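Local coordinates for protein coproheme decarboxylase (Thermus thermophilus, PDB 1VDH) that catalyses the hydrogen peroxide-dependent, stepwise decarboxylation of coproheme to heme b, the last step of the coproporphyrin-dependent pathway, and works as a homopentamer, at residues A[19-24]-A[73-78]; A[63-68]-A[235-240]; A[141-146]-A[230-235]; A[184-189]-A[201-206]. All coordinates share one frame; numbering follows the deposited sequence.

Contact 1: residues A[19-24]-A[73-78]; sequences HDFRLL and DLLFLN
Phe21 and Leu75, a non-hydrogen-bonded pair of two antiparallel strands, meet methyl to ring: CD1 of Leu75 sits over the centre of the Phe21 ring, 3.7 Å from its centroid. Leu75 turns its CG away from its own N (chi1 161°), which brings that methyl across the neighbouring strand. At the next non-hydrogen-bonded pair, two residues along, the pattern repeats, Leu77 CD1 lying 3.6 Å from the centroid of the His19 imidazole, again over a face. These four side chains share one face of the sheet, where Phe21 also stacks on Phe233 and His19 on Phe144. With an alanine in place of Phe21, the Leu75 methyl would probably lose the ring it packs on and Phe233 a stacking partner. Hydrogen bonding between the backbones joins Asp20 to Phe76 and Arg22 to Leu74, and ends in a classic beta bulge: Asp73 N and Leu74 N both donate to Arg22 O, the former over 2.9 Å. The bulge brings the Asp73 carboxylate to the strand end, where OD1 accepts Leu24 N at 2.8 Å through its anti lone pair, and a water donates to both Leu24 O and Asp73 OD1. Charge gathers on the other face, under helix 83-95. Arg22 grips Asp20 side-on, NE to OD1 at 2.8 Å and NH2 to OD2 at 2.9 Å, and NH2 also bonds Ser94 OG.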
loop_
_atom_site.group_PDB
_atom_site.type_symbol
_atom_site.label_atom_id
_atom_site.label_comp_id
_atom_site.label_asym_id
_atom_site.label_seq_id
_atom_site.Cartn_x
_atom_site.Cartn_y
_atom_site.Cartn_z
ATOM N N HIS A 19 0.217 13.272 17.533
ATOM C CA HIS A 19 1.433 13.421 16.745
ATOM C C HIS A 19 0.922 13.939 15.413
ATOM O O HIS A 19 0.096 13.297 14.769
ATOM C CB HIS A 19 2.139 12.082 16.529
ATOM C CG HIS A 19 2.956 11.641 17.697
ATOM N ND1 HIS A 19 2.400 11.052 18.813
ATOM C CD2 HIS A 19 4.289 11.695 17.921
ATOM C CE1 HIS A 19 3.358 10.759 19.672
ATOM N NE2 HIS A 19 4.512 11.140 19.156
ATOM N N ASP A 20 1.395 15.111 15.017
ATOM C CA ASP A 20 0.966 15.717 13.768
ATOM C C ASP A 20 2.193 15.923 12.892
ATOM O O ASP A 20 2.952 16.875 13.090
ATOM C CB ASP A 20 0.265 17.056 14.069
ATOM C CG ASP A 20 -0.368 17.702 12.838
ATOM O OD1 ASP A 20 -0.049 17.328 11.686
ATOM O OD2 ASP A 20 -1.192 18.616 13.033
ATOM N N PHE A 21 2.396 15.002 11.952
ATOM C CA PHE A 21 3.519 15.060 11.020
ATOM C C PHE A 21 3.107 15.735 9.721
ATOM O O PHE A 21 2.107 15.357 9.104
ATOM C CB PHE A 21 4.025 13.649 10.686
ATOM C CG PHE A 21 4.676 12.944 11.836
ATOM C CD1 PHE A 21 6.022 13.145 12.117
ATOM C CD2 PHE A 21 3.952 12.041 12.611
ATOM C CE1 PHE A 21 6.645 12.458 13.147
ATOM C CE2 PHE A 21 4.565 11.347 13.649
ATOM C CZ PHE A 21 5.914 11.553 13.918
ATOM N N ARG A 22 3.914 16.692 9.273
ATOM C CA ARG A 22 3.628 17.404 8.038
ATOM C C ARG A 22 4.876 17.562 7.184
ATOM O O ARG A 22 6.005 17.508 7.689
ATOM C CB ARG A 22 3.040 18.786 8.342
ATOM C CG ARG A 22 1.900 18.744 9.340
ATOM C CD ARG A 22 0.701 19.533 8.876
ATOM N NE ARG A 22 -0.340 19.503 9.897
ATOM C CZ ARG A 22 -1.501 20.140 9.813
ATOM N NH1 ARG A 22 -1.790 20.866 8.741
ATOM N NH2 ARG A 22 -2.361 20.063 10.818
ATOM N N LEU A 23 4.657 17.708 5.880
ATOM C CA LEU A 23 5.738 17.903 4.920
ATOM C C LEU A 23 5.710 19.359 4.480
ATOM O O LEU A 23 4.638 19.935 4.270
ATOM C CB LEU A 23 5.550 16.999 3.701
ATOM C CG LEU A 23 5.901 15.521 3.874
ATOM C CD1 LEU A 23 5.357 14.746 2.689
ATOM C CD2 LEU A 23 7.426 15.346 3.991
ATOM N N LEU A 24 6.887 19.955 4.344
ATOM C CA LEU A 24 6.983 21.345 3.925
ATOM C C LEU A 24 7.133 21.462 2.412
ATOM O O LEU A 24 7.907 20.733 1.791
ATOM C CB LEU A 24 8.169 22.022 4.619
ATOM C CG LEU A 24 8.496 23.459 4.190
ATOM C CD1 LEU A 24 7.392 24.408 4.644
ATOM C CD2 LEU A 24 9.838 23.878 4.776
ATOM N N ASP A 73 8.612 16.347 7.561
ATOM C CA ASP A 73 9.627 17.389 7.739
ATOM C C ASP A 73 9.479 18.045 9.108
ATOM O O ASP A 73 10.463 18.416 9.736
ATOM C CB ASP A 73 9.500 18.457 6.651
ATOM C CG ASP A 73 9.822 17.925 5.279
ATOM O OD1 ASP A 73 9.223 18.407 4.294
ATOM O OD2 ASP A 73 10.685 17.031 5.182
ATOM N N LEU A 74 8.238 18.202 9.556
ATOM C CA LEU A 74 7.970 18.802 10.854
ATOM C C LEU A 74 6.972 17.967 11.641
ATOM O O LEU A 74 5.991 17.461 11.091
ATOM C CB LEU A 74 7.428 20.231 10.690
ATOM C CG LEU A 74 8.370 21.341 10.200
ATOM C CD1 LEU A 74 7.558 22.581 9.812
ATOM C CD2 LEU A 74 9.388 21.690 11.280
ATOM N N LEU A 75 7.272 17.771 12.918
ATOM C CA LEU A 75 6.387 17.045 13.815
ATOM C C LEU A 75 5.876 18.042 14.841
ATOM O O LEU A 75 6.668 18.733 15.486
ATOM C CB LEU A 75 7.127 15.930 14.565
ATOM C CG LEU A 75 6.415 15.430 15.836
ATOM C CD1 LEU A 75 5.043 14.837 15.489
ATOM C CD2 LEU A 75 7.272 14.397 16.565
ATOM N N PHE A 76 4.555 18.137 14.955
ATOM C CA PHE A 76 3.928 19.004 15.942
ATOM C C PHE A 76 3.328 18.043 16.957
ATOM O O PHE A 76 2.326 17.378 16.684
ATOM C CB PHE A 76 2.838 19.870 15.304
ATOM C CG PHE A 76 3.356 20.817 14.264
ATOM C CD1 PHE A 76 3.478 20.414 12.937
ATOM C CD2 PHE A 76 3.732 22.111 14.609
ATOM C CE1 PHE A 76 3.970 21.290 11.965
ATOM C CE2 PHE A 76 4.224 22.994 13.649
ATOM C CZ PHE A 76 4.344 22.583 12.322
ATOM N N LEU A 77 3.999 17.916 18.097
ATOM C CA LEU A 77 3.564 17.021 19.159
ATOM C C LEU A 77 2.848 17.809 20.244
ATOM O O LEU A 77 3.380 18.796 20.755
ATOM C CB LEU A 77 4.773 16.285 19.758
ATOM C CG LEU A 77 4.528 15.390 20.984
ATOM C CD1 LEU A 77 3.522 14.294 20.655
ATOM C CD2 LEU A 77 5.845 14.774 21.455
ATOM N N ASN A 78 1.646 17.361 20.595
ATOM C CA ASN A 78 0.851 18.018 21.625
ATOM C C ASN A 78 0.179 17.025 22.554
ATOM O O ASN A 78 -0.274 15.962 22.124
ATOM C CB ASN A 78 -0.223 18.917 20.995
ATOM C CG ASN A 78 0.297 20.292 20.650
ATOM O OD1 ASN A 78 0.458 21.142 21.527
ATOM N ND2 ASN A 78 0.546 20.529 19.366
HETATM O O HOH W 1 8.874 18.177 1.680
#

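Contact 2: residues A[63-68]-A[235-240]; sequences GIYQVV and GKYLDE
Tyr65 and Tyr237, opposite each other in a non-hydrogen-bonded antiparallel pair, form an offset edge-to-face contact in which the edge of Tyr237 turns to the face of Tyr65. The ring planes stand at 81° with centroids 5.8 Å apart. Tyr65 leans over the partner strand itself: its CD1 lies 3.4 Å from Tyr237 CA, and CE1 is 3.8 Å from Tyr237 CB. Because Tyr237 CG is anti to its own N (chi1 179°), the second ring runs past Tyr65 and on to Gly63, whose CA lies at its edge, 4.0 Å from Tyr237 CE1. Gly235 is paired with Val67 on the same face, and its lack of a side chain matters, since a beta carbon there would run into Tyr65 CB. Gln66 and Lys236 lie on the other face; just past that pair Leu238 turns in toward the partner strand and crosses Gln66 at a slant. Both methyls of Leu238 lie 3.9 Å from Gln66 CB, and its CD2 also reaches the amide nitrogen NE2. Beneath the side chains, Gln66 and Lys236 exchange a pair of backbone hydrogen bonds, and Leu238 N donates to Ile64 O at 2.9 Å. A water bridges the two backbones beside that bond, accepting from Ile64 N and donating to Leu238 O. Thus strand 227-237 is joined to strand 61-67 inside the chlorite dismutase-like barrel, with Leu75 of strand 74-80 against Tyr65, Phe246 of helix 240-246 against Gln66, and Leu87 of the second subunit against Gln66 and Lys236.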
loop_
_atom_site.group_PDB
_atom_site.type_symbol
_atom_site.label_atom_id
_atom_site.label_comp_id
_atom_site.label_asym_id
_atom_site.label_seq_id
_atom_site.Cartn_x
_atom_site.Cartn_y
_atom_site.Cartn_z
ATOM N N GLY A 63 5.911 20.061 21.608
ATOM C CA GLY A 63 7.247 20.043 21.052
ATOM C C GLY A 63 7.150 20.097 19.544
ATOM O O GLY A 63 6.204 19.555 18.961
ATOM N N ILE A 64 8.074 20.812 18.909
ATOM C CA ILE A 64 8.099 20.907 17.447
ATOM C C ILE A 64 9.460 20.389 16.997
ATOM O O ILE A 64 10.494 20.809 17.523
ATOM C CB ILE A 64 7.862 22.348 16.948
ATOM C CG1 ILE A 64 6.453 22.809 17.350
ATOM C CG2 ILE A 64 8.023 22.413 15.426
ATOM C CD1 ILE A 64 6.106 24.230 16.921
ATOM N N TYR A 65 9.456 19.485 16.020
ATOM C CA TYR A 65 10.696 18.868 15.556
ATOM C C TYR A 65 10.952 18.889 14.060
ATOM O O TYR A 65 10.020 18.907 13.257
ATOM C CB TYR A 65 10.726 17.402 15.993
ATOM C CG TYR A 65 10.420 17.173 17.449
ATOM C CD1 TYR A 65 11.445 16.958 18.367
ATOM C CD2 TYR A 65 9.104 17.153 17.909
ATOM C CE1 TYR A 65 11.173 16.729 19.707
ATOM C CE2 TYR A 65 8.820 16.925 19.249
ATOM C CZ TYR A 65 9.862 16.713 20.140
ATOM O OH TYR A 65 9.592 16.472 21.463
ATOM N N GLN A 66 12.234 18.880 13.701
ATOM C CA GLN A 66 12.649 18.819 12.306
ATOM C C GLN A 66 12.886 17.328 12.099
ATOM O O GLN A 66 13.777 16.748 12.716
ATOM C CB GLN A 66 13.950 19.589 12.072
ATOM C CG GLN A 66 14.413 19.544 10.616
ATOM C CD GLN A 66 15.655 20.377 10.354
ATOM O OE1 GLN A 66 16.331 20.205 9.333
ATOM N NE2 GLN A 66 15.955 21.294 11.264
ATOM N N VAL A 67 12.079 16.715 11.241
ATOM C CA VAL A 67 12.160 15.278 10.992
ATOM C C VAL A 67 12.973 14.923 9.747
ATOM O O VAL A 67 12.744 15.465 8.673
ATOM C CB VAL A 67 10.731 14.674 10.877
ATOM C CG1 VAL A 67 10.791 13.150 10.752
ATOM C CG2 VAL A 67 9.895 15.067 12.089
ATOM N N VAL A 68 13.907 13.988 9.896
ATOM C CA VAL A 68 14.745 13.560 8.776
ATOM C C VAL A 68 13.983 12.646 7.814
ATOM O O VAL A 68 13.091 11.901 8.229
ATOM C CB VAL A 68 16.016 12.804 9.283
ATOM C CG1 VAL A 68 15.628 11.493 9.981
ATOM C CG2 VAL A 68 16.979 12.538 8.133
ATOM N N GLY A 235 13.321 13.026 14.962
ATOM C CA GLY A 235 13.318 14.467 14.809
ATOM C C GLY A 235 14.176 15.188 15.830
ATOM O O GLY A 235 14.430 14.678 16.919
ATOM N N LYS A 236 14.667 16.359 15.443
ATOM C CA LYS A 236 15.488 17.188 16.311
ATOM C C LYS A 236 14.599 18.290 16.875
ATOM O O LYS A 236 13.931 18.990 16.115
ATOM C CB LYS A 236 16.637 17.812 15.511
ATOM C CG LYS A 236 17.519 18.750 16.322
ATOM C CD LYS A 236 18.628 19.330 15.467
ATOM C CE LYS A 236 19.426 20.377 16.232
ATOM N NZ LYS A 236 20.089 19.808 17.431
ATOM N N TYR A 237 14.567 18.419 18.200
ATOM C CA TYR A 237 13.753 19.448 18.847
ATOM C C TYR A 237 14.189 20.826 18.360
ATOM O O TYR A 237 15.384 21.108 18.273
ATOM C CB TYR A 237 13.876 19.373 20.378
ATOM C CG TYR A 237 13.072 20.446 21.087
ATOM C CD1 TYR A 237 11.726 20.248 21.392
ATOM C CD2 TYR A 237 13.638 21.689 21.386
ATOM C CE1 TYR A 237 10.960 21.260 21.967
ATOM C CE2 TYR A 237 12.879 22.711 21.960
ATOM C CZ TYR A 237 11.543 22.490 22.242
ATOM O OH TYR A 237 10.780 23.509 22.759
ATOM N N LEU A 238 13.214 21.669 18.030
ATOM C CA LEU A 238 13.487 23.017 17.547
ATOM C C LEU A 238 12.908 24.076 18.476
ATOM O O LEU A 238 11.703 24.072 18.738
ATOM C CB LEU A 238 12.847 23.230 16.167
ATOM C CG LEU A 238 13.201 22.339 14.973
ATOM C CD1 LEU A 238 12.249 22.633 13.820
ATOM C CD2 LEU A 238 14.645 22.570 14.557
ATOM N N ASP A 239 13.752 24.963 19.002
ATOM C CA ASP A 239 13.225 26.051 19.822
ATOM C C ASP A 239 12.774 27.123 18.827
ATOM O O ASP A 239 12.872 26.915 17.611
ATOM C CB ASP A 239 14.247 26.588 20.847
ATOM C CG ASP A 239 15.565 27.052 20.226
ATOM O OD1 ASP A 239 15.653 27.301 19.007
ATOM O OD2 ASP A 239 16.537 27.193 20.994
ATOM N N GLU A 240 12.311 28.269 19.315
ATOM C CA GLU A 240 11.839 29.317 18.416
ATOM C C GLU A 240 12.860 29.755 17.363
ATOM O O GLU A 240 12.537 29.833 16.174
ATOM C CB GLU A 240 11.332 30.525 19.203
ATOM C CG GLU A 240 10.526 31.490 18.344
ATOM C CD GLU A 240 10.051 32.708 19.112
ATOM O OE1 GLU A 240 9.374 32.537 20.146
ATOM O OE2 GLU A 240 10.360 33.834 18.678
HETATM O O HOH W 2 9.192 23.305 19.921
#

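Contact 3: residues A[141-146]-A[230-235]; sequences YVCFYP and GPFFVG
Tyr145, the predicted active-site residue, lies alongside Phe232 in an offset stack, centroids 4.4 Å apart and planes at 20°. Its path begins at CB, which rests over the centre of the Phe232 ring, 3.6 Å from the centroid, and also comes within 3.3 Å of Pro231 O. CG then meets Phe232 CE2 at 3.3 Å, with CD2 equally close to that atom. On the other side of the ring CD1 is 3.7 Å from Phe232 CZ, and further out CE1 and CE2 draw away to more distant contacts with CE2 of the phenylalanine. The overlap thus fades toward the phenol end, which extends beyond Phe232. A chi1 of 63° sets CG between the backbone N and the carbonyl carbon, which stands the ring up beside its neighbour. Cys143 SG touches the edge of Phe232 in a sulfur-aromatic contact, and Gly192 of the second subunit packs on both. Replacing Phe232 by an alanine would probably open a gap beside Tyr145 and leave its ring freer to turn. The strands are antiparallel, bonded reciprocally at Val142 with Gly235 and Phe144 with Phe233, while Gly230 N reaches Pro146 O at 3.0 Å. Pro231 O, buried here, has no hydrogen-bond partner in the model. Phe232 offers Tyr145 carbon surface alone, so this contact fixes the ring's position and tilt by packing, without hydrogen bonding to its hydroxyl.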
loop_
_atom_site.group_PDB
_atom_site.type_symbol
_atom_site.label_atom_id
_atom_site.label_comp_id
_atom_site.label_asym_id
_atom_site.label_seq_id
_atom_site.Cartn_x
_atom_site.Cartn_y
_atom_site.Cartn_z
ATOM N N TYR A 141 16.604 15.038 20.814
ATOM C CA TYR A 141 15.870 14.408 19.725
ATOM C C TYR A 141 14.697 13.560 20.190
ATOM O O TYR A 141 14.582 13.220 21.368
ATOM C CB TYR A 141 16.842 13.519 18.927
ATOM C CG TYR A 141 18.073 14.261 18.458
ATOM C CD1 TYR A 141 18.147 14.785 17.167
ATOM C CD2 TYR A 141 19.121 14.528 19.339
ATOM C CE1 TYR A 141 19.233 15.569 16.770
ATOM C CE2 TYR A 141 20.204 15.309 18.953
ATOM C CZ TYR A 141 20.253 15.829 17.675
ATOM O OH TYR A 141 21.308 16.641 17.319
ATOM N N VAL A 142 13.834 13.220 19.240
ATOM C CA VAL A 142 12.680 12.383 19.508
ATOM C C VAL A 142 12.643 11.231 18.511
ATOM O O VAL A 142 13.083 11.367 17.366
ATOM C CB VAL A 142 11.336 13.167 19.391
ATOM C CG1 VAL A 142 11.083 13.599 17.945
ATOM C CG2 VAL A 142 10.177 12.295 19.886
ATOM N N CYS A 143 12.194 10.078 18.992
ATOM C CA CYS A 143 12.011 8.891 18.171
ATOM C C CYS A 143 10.582 8.445 18.434
ATOM O O CYS A 143 10.211 8.194 19.585
ATOM C CB CYS A 143 12.957 7.757 18.572
ATOM S SG CYS A 143 12.488 6.119 17.871
ATOM N N PHE A 144 9.762 8.427 17.388
ATOM C CA PHE A 144 8.382 7.979 17.526
ATOM C C PHE A 144 8.103 6.793 16.626
ATOM O O PHE A 144 8.492 6.785 15.457
ATOM C CB PHE A 144 7.369 9.077 17.165
ATOM C CG PHE A 144 5.956 8.555 17.009
ATOM C CD1 PHE A 144 5.410 8.343 15.741
ATOM C CD2 PHE A 144 5.208 8.195 18.125
ATOM C CE1 PHE A 144 4.146 7.774 15.592
ATOM C CE2 PHE A 144 3.942 7.624 17.990
ATOM C CZ PHE A 144 3.410 7.411 16.720
ATOM N N TYR A 145 7.370 5.825 17.162
ATOM C CA TYR A 145 6.964 4.656 16.399
ATOM C C TYR A 145 5.766 4.002 17.057
ATOM O O TYR A 145 5.632 4.030 18.283
ATOM C CB TYR A 145 8.103 3.636 16.273
ATOM C CG TYR A 145 8.575 3.034 17.580
ATOM C CD1 TYR A 145 8.071 1.813 18.032
ATOM C CD2 TYR A 145 9.559 3.662 18.340
ATOM C CE1 TYR A 145 8.541 1.231 19.207
ATOM C CE2 TYR A 145 10.034 3.089 19.514
ATOM C CZ TYR A 145 9.520 1.876 19.940
ATOM O OH TYR A 145 9.993 1.315 21.101
ATOM N N PRO A 146 4.809 3.531 16.245
ATOM C CA PRO A 146 3.622 2.866 16.775
ATOM C C PRO A 146 3.905 1.359 16.763
ATOM O O PRO A 146 4.832 0.900 16.080
ATOM C CB PRO A 146 2.548 3.251 15.761
ATOM C CG PRO A 146 3.298 3.214 14.471
ATOM C CD PRO A 146 4.625 3.882 14.823
ATOM N N GLY A 230 5.685 -0.411 13.563
ATOM C CA GLY A 230 5.298 0.426 12.438
ATOM C C GLY A 230 6.446 1.323 11.999
ATOM O O GLY A 230 7.607 1.002 12.246
ATOM N N PRO A 231 6.159 2.462 11.354
ATOM C CA PRO A 231 7.207 3.385 10.895
ATOM C C PRO A 231 7.943 4.078 12.044
ATOM O O PRO A 231 7.378 4.273 13.120
ATOM C CB PRO A 231 6.426 4.386 10.046
ATOM C CG PRO A 231 5.084 4.426 10.720
ATOM C CD PRO A 231 4.819 2.962 11.001
ATOM N N PHE A 232 9.215 4.406 11.823
ATOM C CA PHE A 232 10.029 5.093 12.827
ATOM C C PHE A 232 10.390 6.487 12.326
ATOM O O PHE A 232 10.892 6.643 11.207
ATOM C CB PHE A 232 11.318 4.312 13.134
ATOM C CG PHE A 232 11.106 3.088 13.984
ATOM C CD1 PHE A 232 10.518 1.945 13.455
ATOM C CD2 PHE A 232 11.494 3.082 15.321
ATOM C CE1 PHE A 232 10.314 0.811 14.250
ATOM C CE2 PHE A 232 11.296 1.956 16.122
ATOM C CZ PHE A 232 10.706 0.821 15.588
ATOM N N PHE A 233 10.106 7.493 13.148
ATOM C CA PHE A 233 10.392 8.887 12.808
ATOM C C PHE A 233 11.396 9.458 13.796
ATOM O O PHE A 233 11.240 9.294 15.005
ATOM C CB PHE A 233 9.129 9.750 12.907
ATOM C CG PHE A 233 8.050 9.386 11.929
ATOM C CD1 PHE A 233 7.863 10.133 10.775
ATOM C CD2 PHE A 233 7.187 8.325 12.189
ATOM C CE1 PHE A 233 6.826 9.835 9.893
ATOM C CE2 PHE A 233 6.153 8.022 11.318
ATOM C CZ PHE A 233 5.970 8.778 10.166
ATOM N N VAL A 234 12.422 10.126 13.287
ATOM C CA VAL A 234 13.410 10.743 14.164
ATOM C C VAL A 234 13.420 12.240 13.895
ATOM O O VAL A 234 13.488 12.674 12.746
ATOM C CB VAL A 234 14.829 10.172 13.965
ATOM C CG1 VAL A 234 15.803 10.858 14.926
ATOM C CG2 VAL A 234 14.838 8.670 14.227
ATOM N N GLY A 235 13.321 13.026 14.962
ATOM C CA GLY A 235 13.318 14.467 14.809
ATOM C C GLY A 235 14.176 15.188 15.830
ATOM O O GLY A 235 14.430 14.678 16.919
#

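Contact 4: residues A[184-189]-A[201-206]; sequences MQVISG and DLFSED
Asp201, within strand 198-204, pairs with Val186, and the two exchange backbone hydrogen bonds in both directions, Val186 N to Asp201 O and Asp201 N to Val186 O, each 2.9 Å long. A water lies 2.7 Å from Asp201 OD2 and links it to Val186 O and Ser188 OG, while Asp201 OD1 accepts from His19 NE2. Leu202 follows on the opposite face, non-hydrogen-bonded with Gln185, a predicted coproheme-binding residue; CD2 of the leucine rests 3.9 Å from both CG and NE2 of the extended glutamine. The strands are the two arms of a beta hairpin, antiparallel at 165°, within the dimeric alpha-beta barrel fold of the chlorite dismutase family. Phe203 returns to the face of Asp201 and Val186. Its backbone and that of Met184 exchange two hydrogen bonds. Its CG stands anti to its carbonyl carbon (chi1 -58°), and the ring reaches along the partner strand from Met184 toward Val186, whose CG2 meets its edge, 3.8 Å from Phe203 CE2. Nearer the backbone, its CB packs on Met184 CB at 4.0 Å. Ser204 ends the strand, and its OG accepts a weak bond from Asp206 N and donates to Glu182 O, as Asp206 in turn caps helix 207-217.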
loop_
_atom_site.group_PDB
_atom_site.type_symbol
_atom_site.label_atom_id
_atom_site.label_comp_id
_atom_site.label_asym_id
_atom_site.label_seq_id
_atom_site.Cartn_x
_atom_site.Cartn_y
_atom_site.Cartn_z
ATOM N N MET A 184 14.476 8.788 27.718
ATOM C CA MET A 184 13.197 8.969 28.408
ATOM C C MET A 184 12.176 8.269 27.521
ATOM O O MET A 184 12.290 8.318 26.294
ATOM C CB MET A 184 12.830 10.452 28.495
ATOM C CG MET A 184 13.773 11.292 29.327
ATOM S SD MET A 184 13.405 13.039 29.142
ATOM C CE MET A 184 11.635 13.043 29.582
ATOM N N GLN A 185 11.165 7.654 28.126
ATOM C CA GLN A 185 10.155 6.938 27.357
ATOM C C GLN A 185 8.724 7.279 27.746
ATOM O O GLN A 185 8.387 7.330 28.928
ATOM C CB GLN A 185 10.365 5.427 27.500
ATOM C CG GLN A 185 9.351 4.574 26.742
ATOM C CD GLN A 185 9.525 3.087 26.999
ATOM O OE1 GLN A 185 9.169 2.584 28.063
ATOM N NE2 GLN A 185 10.070 2.375 26.019
ATOM N N VAL A 186 7.894 7.534 26.739
ATOM C CA VAL A 186 6.483 7.821 26.961
ATOM C C VAL A 186 5.690 6.844 26.116
ATOM O O VAL A 186 5.813 6.827 24.887
ATOM C CB VAL A 186 6.085 9.264 26.570
ATOM C CG1 VAL A 186 4.568 9.444 26.715
ATOM C CG2 VAL A 186 6.807 10.266 27.449
ATOM N N ILE A 187 4.927 5.990 26.791
ATOM C CA ILE A 187 4.088 4.999 26.132
ATOM C C ILE A 187 2.646 5.497 26.171
ATOM O O ILE A 187 2.163 5.940 27.214
ATOM C CB ILE A 187 4.140 3.633 26.855
ATOM C CG1 ILE A 187 5.574 3.108 26.908
ATOM C CG2 ILE A 187 3.234 2.620 26.147
ATOM C CD1 ILE A 187 5.706 1.779 27.638
ATOM N N SER A 188 1.976 5.444 25.025
ATOM C CA SER A 188 0.584 5.866 24.923
ATOM C C SER A 188 -0.203 4.780 24.210
ATOM O O SER A 188 0.328 4.095 23.334
ATOM C CB SER A 188 0.469 7.190 24.170
ATOM O OG SER A 188 1.026 7.095 22.872
ATOM N N GLY A 189 -1.458 4.601 24.613
ATOM C CA GLY A 189 -2.292 3.579 24.009
ATOM C C GLY A 189 -3.275 4.152 23.010
ATOM O O GLY A 189 -3.885 5.190 23.259
ATOM N N ASP A 201 7.187 7.130 22.301
ATOM C CA ASP A 201 8.038 8.307 22.148
ATOM C C ASP A 201 9.285 8.135 22.995
ATOM O O ASP A 201 9.193 7.916 24.205
ATOM C CB ASP A 201 7.328 9.575 22.615
ATOM C CG ASP A 201 6.255 10.018 21.665
ATOM O OD1 ASP A 201 6.597 10.594 20.608
ATOM O OD2 ASP A 201 5.073 9.785 21.975
ATOM N N LEU A 202 10.443 8.184 22.350
ATOM C CA LEU A 202 11.720 8.083 23.052
ATOM C C LEU A 202 12.382 9.452 22.917
ATOM O O LEU A 202 12.304 10.078 21.862
ATOM C CB LEU A 202 12.616 7.009 22.416
ATOM C CG LEU A 202 12.064 5.579 22.289
ATOM C CD1 LEU A 202 13.136 4.661 21.691
ATOM C CD2 LEU A 202 11.617 5.057 23.647
ATOM N N PHE A 203 13.000 9.928 23.994
ATOM C CA PHE A 203 13.670 11.222 23.989
ATOM C C PHE A 203 15.108 11.031 24.453
ATOM O O PHE A 203 15.356 10.339 25.444
ATOM C CB PHE A 203 12.951 12.199 24.922
ATOM C CG PHE A 203 11.507 12.426 24.572
ATOM C CD1 PHE A 203 11.154 13.255 23.514
ATOM C CD2 PHE A 203 10.499 11.820 25.313
ATOM C CE1 PHE A 203 9.812 13.483 23.199
ATOM C CE2 PHE A 203 9.154 12.040 25.007
ATOM C CZ PHE A 203 8.811 12.874 23.949
ATOM N N SER A 204 16.048 11.656 23.750
ATOM C CA SER A 204 17.467 11.530 24.088
ATOM C C SER A 204 18.265 12.652 23.449
ATOM O O SER A 204 17.808 13.277 22.494
ATOM C CB SER A 204 18.008 10.187 23.572
ATOM O OG SER A 204 19.352 9.973 23.981
ATOM N N GLU A 205 19.467 12.894 23.968
ATOM C CA GLU A 205 20.335 13.935 23.423
ATOM C C GLU A 205 21.164 13.396 22.265
ATOM O O GLU A 205 21.871 14.148 21.598
ATOM C CB GLU A 205 21.269 14.487 24.507
ATOM C CG GLU A 205 20.553 15.170 25.666
ATOM C CD GLU A 205 19.711 16.369 25.240
ATOM O OE1 GLU A 205 20.218 17.239 24.494
ATOM O OE2 GLU A 205 18.539 16.450 25.664
ATOM N N ASP A 206 21.072 12.089 22.032
ATOM C CA ASP A 206 21.819 11.433 20.962
ATOM C C ASP A 206 20.909 10.404 20.296
ATOM O O ASP A 206 20.477 9.449 20.935
ATOM C CB ASP A 206 23.060 10.740 21.550
ATOM C CG ASP A 206 23.998 10.169 20.482
ATOM O OD1 ASP A 206 23.636 10.114 19.288
ATOM O OD2 ASP A 206 25.119 9.759 20.852
HETATM O O HOH W 3 3.571 7.884 23.242
#

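Contacts 1, 2 and 3 are buried, while contact 4 is partly buried, with Met184 exposed. All four belong to one antiparallel sheet: contacts 2 and 3 share strand 227-237 and meet at Gly235, contact 1 adjoins contact 2 through strands 61-67 and 74-80, and contact 4 adjoins contact 3 through strands 141-152 and 198-204. Phe21 and His19 of contact 1 stack on Phe233 and Phe144 of contact 3, and the His19 to Asp201 hydrogen bond ties contact 1 to contact 4. Of the four, only contact 1 has a salt bridge among its own residues, within segment 19-24. Contacts 2 and 3 both reach the second subunit, whereas contacts 3 and 4 hold predicted coproheme-site residues.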